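Local structure of glucose-resistance amylase regulator (Weissella paramesenteroides ATCC 33313, 4RK6) at residues I103-I117 / E264-Q276. The protein binds glucose between its two sugar-binding lobes and, as a LacI-family member, probably regulates transcription by binding cis-regulatory DNA. Numbering follows the deposited sequence. Where two conformers were deposited one is given.
Sequences ISAVTSNEFEMMNSI and EPQIIYIPTELIQ
Strands 104-108 and 267-270 run parallel, 25° between their directions, and Ala105 and Thr107 each give their N-H and take one through their O, from Ala105 N to Gln266 O (3.0 Å) through to Ile270 N on Thr107 O (2.8 Å). Ahead of this ladder the Ser104 hydroxyl, swung beside its own backbone N (chi1 -66°), accepts an almost straight bond from Gln266 N to OG, 3.0 Å. On one face Val106 CG1 meets Ile270 CG1 at 3.6 Å, and helix 244-257 covers Ile268 and Ile270. On the other face the Tyr269 ring is sandwiched: Asn109 ND2 sits 3.4 Å above its centre, the amide turned 50° to the ring, while CG2 of Ile267 lies off-centre over the opposite face; Thr107 CG2 runs alongside. The same Asn109 is the N-cap of helix 110-123, its OD1 accepting from Glu112 N; the cap bond holds OD1, which leaves ND2 turned over the ring. As in periplasmic-binding-protein-like regulators of the LacI family, both segments pass here from one lobe to the other, close to the glucose. At the crossing, water 2 links Asn109 N to Ile270 O, and Thr272 CG2 packs against Ser108 OG (3.4 Å), whose hydrogen-bond partner is Gln242 of the sugar pocket. Met113, a selenomethionine near the glucose, crosses Thr272 at about a right angle, and farther on Leu274 CD1 rests against Ser116 O and Ile117.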
loop_
_atom_site.group_PDB
_atom_site.type_symbol
_atom_site.label_atom_id
_atom_site.label_comp_id
_atom_site.label_asym_id
_atom_site.label_seq_id
_atom_site.Cartn_x
_atom_site.Cartn_y
_atom_site.Cartn_z
ATOM N N ILE A 103 -16.176 -15.884 18.792
ATOM C CA ILE A 103 -16.234 -14.450 18.534
ATOM C C ILE A 103 -17.043 -14.085 17.299
ATOM O O ILE A 103 -17.257 -14.909 16.435
ATOM C CB ILE A 103 -14.816 -13.849 18.395
ATOM C CG1 ILE A 103 -14.110 -14.276 17.113
ATOM C CG2 ILE A 103 -13.978 -14.147 19.633
ATOM C CD1 ILE A 103 -12.770 -13.578 16.950
ATOM N N SER A 104 -17.481 -12.839 17.232
ATOM C CA SER A 104 -18.195 -12.357 16.055
ATOM C C SER A 104 -17.217 -11.997 14.938
ATOM O O SER A 104 -16.032 -11.780 15.165
ATOM C CB SER A 104 -19.057 -11.138 16.387
ATOM O OG SER A 104 -20.101 -11.494 17.278
ATOM N N ALA A 105 -17.739 -11.939 13.725
ATOM C CA ALA A 105 -16.900 -11.672 12.557
ATOM C C ALA A 105 -17.668 -10.812 11.601
ATOM O O ALA A 105 -18.857 -10.992 11.444
ATOM C CB ALA A 105 -16.502 -12.958 11.863
ATOM N N VAL A 106 -16.958 -9.933 10.909
ATOM C CA VAL A 106 -17.554 -9.180 9.814
ATOM C C VAL A 106 -16.695 -9.425 8.576
ATOM O O VAL A 106 -15.455 -9.248 8.631
ATOM C CB VAL A 106 -17.585 -7.670 10.112
ATOM C CG1 VAL A 106 -18.288 -6.950 8.965
ATOM C CG2 VAL A 106 -18.287 -7.404 11.444
ATOM N N THR A 107 -17.345 -9.833 7.494
ATOM C CA THR A 107 -16.629 -10.332 6.321
ATOM C C THR A 107 -17.488 -10.270 5.076
ATOM O O THR A 107 -18.733 -10.285 5.142
ATOM C CB THR A 107 -16.136 -11.791 6.572
ATOM O OG1 THR A 107 -15.362 -12.272 5.461
ATOM C CG2 THR A 107 -17.315 -12.746 6.789
ATOM N N SER A 108 -16.836 -10.209 3.918
ATOM C CA SER A 108 -17.512 -10.544 2.677
ATOM C C SER A 108 -17.809 -12.034 2.729
ATOM O O SER A 108 -17.050 -12.801 3.339
ATOM C CB SER A 108 -16.621 -10.215 1.461
ATOM O OG SER A 108 -16.283 -8.820 1.423
ATOM N N ASN A 109 -18.870 -12.455 2.056
ATOM C CA ASN A 109 -19.192 -13.863 1.979
ATOM C C ASN A 109 -18.330 -14.574 0.947
ATOM O O ASN A 109 -18.500 -14.379 -0.250
ATOM C CB ASN A 109 -20.672 -14.070 1.662
ATOM C CG ASN A 109 -21.105 -15.528 1.761
ATOM O OD1 ASN A 109 -20.685 -16.396 0.993
ATOM N ND2 ASN A 109 -22.006 -15.796 2.703
ATOM N N GLU A 110 -17.423 -15.414 1.426
ATOM C CA GLU A 110 -16.396 -16.005 0.565
ATOM C C GLU A 110 -16.971 -16.898 -0.532
ATOM O O GLU A 110 -16.550 -16.805 -1.681
ATOM C CB GLU A 110 -15.349 -16.754 1.395
ATOM C CG GLU A 110 -14.363 -15.852 2.117
ATOM C CD GLU A 110 -13.203 -15.400 1.229
ATOM O OE1 GLU A 110 -13.056 -15.892 0.084
ATOM O OE2 GLU A 110 -12.418 -14.577 1.709
ATOM N N PHE A 111 -17.943 -17.752 -0.214
ATOM C CA PHE A 111 -18.478 -18.597 -1.258
ATOM C C PHE A 111 -19.235 -17.787 -2.305
ATOM O O PHE A 111 -19.143 -18.075 -3.492
ATOM C CB PHE A 111 -19.357 -19.729 -0.720
ATOM C CG PHE A 111 -19.846 -20.632 -1.806
ATOM C CD1 PHE A 111 -18.998 -21.589 -2.365
ATOM C CD2 PHE A 111 -21.117 -20.467 -2.338
ATOM C CE1 PHE A 111 -19.421 -22.378 -3.411
ATOM C CE2 PHE A 111 -21.545 -21.265 -3.381
ATOM C CZ PHE A 111 -20.697 -22.220 -3.916
ATOM N N GLU A 112 -20.005 -16.797 -1.868
ATOM C CA GLU A 112 -20.733 -15.951 -2.810
ATOM C C GLU A 112 -19.786 -15.219 -3.749
ATOM O O GLU A 112 -20.065 -15.121 -4.961
ATOM C CB GLU A 112 -21.593 -14.944 -2.061
ATOM C CG GLU A 112 -22.609 -14.208 -2.913
ATOM C CD GLU A 112 -23.458 -13.247 -2.092
ATOM O OE1 GLU A 112 -23.557 -12.066 -2.477
ATOM O OE2 GLU A 112 -24.019 -13.665 -1.054
HETATM N N MSE A 113 -18.686 -14.685 -3.202
HETATM C CA MSE A 113 -17.672 -14.007 -4.050
HETATM C C MSE A 113 -17.183 -14.948 -5.093
HETATM O O MSE A 113 -17.244 -14.653 -6.298
HETATM C CB MSE A 113 -16.458 -13.509 -3.272
HETATM C CG MSE A 113 -16.791 -12.307 -2.400
HETATM SE SE MSE A 113 -15.119 -11.420 -1.864
HETATM C CE MSE A 113 -14.582 -12.719 -0.468
HETATM N N MSE A 114 -16.724 -16.117 -4.658
HETATM C CA MSE A 114 -16.130 -17.079 -5.591
HETATM C C MSE A 114 -17.125 -17.589 -6.586
HETATM O O MSE A 114 -16.835 -17.703 -7.779
HETATM C CB MSE A 114 -15.536 -18.267 -4.855
HETATM C CG MSE A 114 -14.861 -19.251 -5.800
HETATM SE SE MSE A 114 -13.239 -18.460 -6.607
HETATM C CE MSE A 114 -12.242 -18.259 -4.947
ATOM N N ASN A 115 -18.310 -17.930 -6.109
ATOM C CA ASN A 115 -19.332 -18.424 -6.986
ATOM C C ASN A 115 -19.779 -17.387 -8.036
ATOM O O ASN A 115 -20.030 -17.747 -9.175
ATOM C CB ASN A 115 -20.506 -18.928 -6.175
ATOM C CG ASN A 115 -21.449 -19.732 -7.001
ATOM O OD1 ASN A 115 -21.081 -20.780 -7.534
ATOM N ND2 ASN A 115 -22.671 -19.229 -7.158
ATOM N N SER A 116 -19.822 -16.111 -7.673
ATOM C CA SER A 116 -20.150 -15.060 -8.635
ATOM C C SER A 116 -19.107 -15.010 -9.755
ATOM O O SER A 116 -19.426 -14.778 -10.887
ATOM C CB SER A 116 -20.296 -13.690 -7.957
ATOM O OG SER A 116 -19.044 -13.111 -7.610
ATOM N N ILE A 117 -17.848 -15.238 -9.427
ATOM C CA ILE A 117 -16.800 -15.135 -10.439
ATOM C C ILE A 117 -16.868 -16.327 -11.385
ATOM O O ILE A 117 -16.785 -16.177 -12.578
ATOM C CB ILE A 117 -15.392 -15.064 -9.805
ATOM C CG1 ILE A 117 -15.266 -13.810 -8.928
ATOM C CG2 ILE A 117 -14.331 -15.117 -10.891
ATOM C CD1 ILE A 117 -14.029 -13.807 -8.051
ATOM N N GLU A 264 -24.990 -15.746 21.129
ATOM C CA GLU A 264 -24.376 -14.432 21.294
ATOM C C GLU A 264 -23.478 -14.013 20.098
ATOM O O GLU A 264 -23.691 -12.940 19.528
ATOM C CB GLU A 264 -23.600 -14.365 22.622
ATOM C CG GLU A 264 -23.096 -12.978 22.990
ATOM C CD GLU A 264 -24.217 -11.962 23.091
ATOM O OE1 GLU A 264 -24.201 -10.976 22.324
ATOM O OE2 GLU A 264 -25.124 -12.159 23.924
ATOM N N PRO A 265 -22.486 -14.847 19.709
ATOM C CA PRO A 265 -21.584 -14.440 18.612
ATOM C C PRO A 265 -22.245 -14.529 17.230
ATOM O O PRO A 265 -22.996 -15.469 16.981
ATOM C CB PRO A 265 -20.424 -15.451 18.709
ATOM C CG PRO A 265 -20.686 -16.280 19.937
ATOM C CD PRO A 265 -22.164 -16.208 20.168
ATOM N N GLN A 266 -21.966 -13.579 16.334
ATOM C CA GLN A 266 -22.576 -13.619 15.000
ATOM C C GLN A 266 -21.588 -13.407 13.852
ATOM O O GLN A 266 -20.475 -12.990 14.069
ATOM C CB GLN A 266 -23.733 -12.624 14.913
ATOM C CG GLN A 266 -23.440 -11.200 15.342
ATOM C CD GLN A 266 -24.658 -10.283 15.201
ATOM O OE1 GLN A 266 -24.922 -9.441 16.057
ATOM N NE2 GLN A 266 -25.395 -10.439 14.106
ATOM N N ILE A 267 -22.007 -13.759 12.643
ATOM C CA ILE A 267 -21.256 -13.452 11.435
ATOM C C ILE A 267 -22.107 -12.481 10.626
ATOM O O ILE A 267 -23.265 -12.779 10.314
ATOM C CB ILE A 267 -20.978 -14.714 10.592
ATOM C CG1 ILE A 267 -20.121 -15.702 11.387
ATOM C CG2 ILE A 267 -20.255 -14.346 9.305
ATOM C CD1 ILE A 267 -19.864 -17.014 10.670
ATOM N N ILE A 268 -21.544 -11.325 10.303
ATOM C CA ILE A 268 -22.240 -10.341 9.464
ATOM C C ILE A 268 -21.525 -10.308 8.115
ATOM O O ILE A 268 -20.313 -10.103 8.070
ATOM C CB ILE A 268 -22.242 -8.967 10.113
ATOM C CG1 ILE A 268 -23.026 -9.028 11.439
ATOM C CG2 ILE A 268 -22.880 -7.948 9.180
ATOM C CD1 ILE A 268 -22.782 -7.838 12.331
ATOM N N TYR A 269 -22.287 -10.557 7.052
ATOM C CA TYR A 269 -21.756 -10.563 5.697
ATOM C C TYR A 269 -21.997 -9.210 5.069
ATOM O O TYR A 269 -23.119 -8.678 5.125
ATOM C CB TYR A 269 -22.376 -11.679 4.853
ATOM C CG TYR A 269 -21.992 -13.063 5.304
ATOM C CD1 TYR A 269 -20.676 -13.493 5.231
ATOM C CD2 TYR A 269 -22.941 -13.938 5.837
ATOM C CE1 TYR A 269 -20.308 -14.750 5.662
ATOM C CE2 TYR A 269 -22.586 -15.201 6.262
ATOM C CZ TYR A 269 -21.270 -15.599 6.171
ATOM O OH TYR A 269 -20.903 -16.842 6.595
ATOM N N ILE A 270 -20.936 -8.659 4.487
ATOM C CA ILE A 270 -20.983 -7.388 3.801
ATOM C C ILE A 270 -21.025 -7.680 2.290
ATOM O O ILE A 270 -20.212 -8.456 1.771
ATOM C CB ILE A 270 -19.773 -6.514 4.195
ATOM C CG1 ILE A 270 -19.682 -6.368 5.721
ATOM C CG2 ILE A 270 -19.814 -5.157 3.485
ATOM C CD1 ILE A 270 -20.874 -5.709 6.396
ATOM N N PRO A 271 -22.000 -7.090 1.582
ATOM C CA PRO A 271 -22.143 -7.354 0.151
ATOM C C PRO A 271 -20.918 -6.956 -0.660
ATOM O O PRO A 271 -20.196 -6.047 -0.271
ATOM C CB PRO A 271 -23.307 -6.437 -0.276
ATOM C CG PRO A 271 -23.909 -5.902 0.972
ATOM C CD PRO A 271 -22.845 -5.950 2.017
ATOM N N THR A 272 -20.743 -7.647 -1.778
ATOM C CA THR A 272 -19.712 -7.311 -2.763
ATOM C C THR A 272 -20.371 -7.154 -4.119
ATOM O O THR A 272 -21.576 -7.362 -4.291
ATOM C CB THR A 272 -18.627 -8.405 -2.870
ATOM O OG1 THR A 272 -19.179 -9.606 -3.413
ATOM C CG2 THR A 272 -18.027 -8.675 -1.534
ATOM N N GLU A 273 -19.567 -6.815 -5.105
ATOM C CA GLU A 273 -20.080 -6.646 -6.444
ATOM C C GLU A 273 -18.945 -6.919 -7.420
ATOM O O GLU A 273 -17.780 -6.634 -7.115
ATOM C CB GLU A 273 -20.568 -5.222 -6.623
ATOM C CG GLU A 273 -19.506 -4.161 -6.331
ATOM C CD GLU A 273 -20.100 -2.773 -6.117
ATOM O OE1 GLU A 273 -21.333 -2.667 -5.869
ATOM O OE2 GLU A 273 -19.327 -1.786 -6.217
ATOM N N LEU A 274 -19.324 -7.445 -8.564
ATOM C CA LEU A 274 -18.375 -7.820 -9.588
ATOM C C LEU A 274 -18.344 -6.663 -10.571
ATOM O O LEU A 274 -19.360 -6.321 -11.171
ATOM C CB LEU A 274 -18.810 -9.135 -10.224
ATOM C CG LEU A 274 -17.738 -9.801 -11.081
ATOM C CD1 LEU A 274 -18.061 -11.281 -11.285
ATOM C CD2 LEU A 274 -17.590 -9.108 -12.429
ATOM N N ILE A 275 -17.197 -5.993 -10.653
ATOM C CA ILE A 275 -17.023 -4.879 -11.534
ATOM C C ILE A 275 -16.330 -5.317 -12.799
ATOM O O ILE A 275 -15.169 -5.760 -12.794
ATOM C CB ILE A 275 -16.204 -3.763 -10.866
ATOM C CG1 ILE A 275 -16.880 -3.323 -9.577
ATOM C CG2 ILE A 275 -16.037 -2.597 -11.831
ATOM C CD1 ILE A 275 -16.124 -2.265 -8.828
ATOM N N GLN A 276 -17.050 -5.184 -13.897
ATOM C CA GLN A 276 -16.563 -5.627 -15.186
ATOM C C GLN A 276 -15.768 -4.514 -15.802
ATOM O O GLN A 276 -16.270 -3.400 -15.930
ATOM C CB GLN A 276 -17.773 -5.983 -16.039
ATOM C CG GLN A 276 -17.494 -6.465 -17.416
ATOM C CD GLN A 276 -18.737 -6.305 -18.217
ATOM O OE1 GLN A 276 -19.775 -6.867 -17.858
ATOM N NE2 GLN A 276 -18.672 -5.485 -19.257
HETATM O O HOH W 1 -17.591 -6.407 1.080
HETATM O O HOH W 2 -20.722 -10.790 0.639
HETATM O O HOH W 3 -23.090 -9.539 -2.402
HETATM O O HOH W 4 -19.830 -10.384 -6.180
#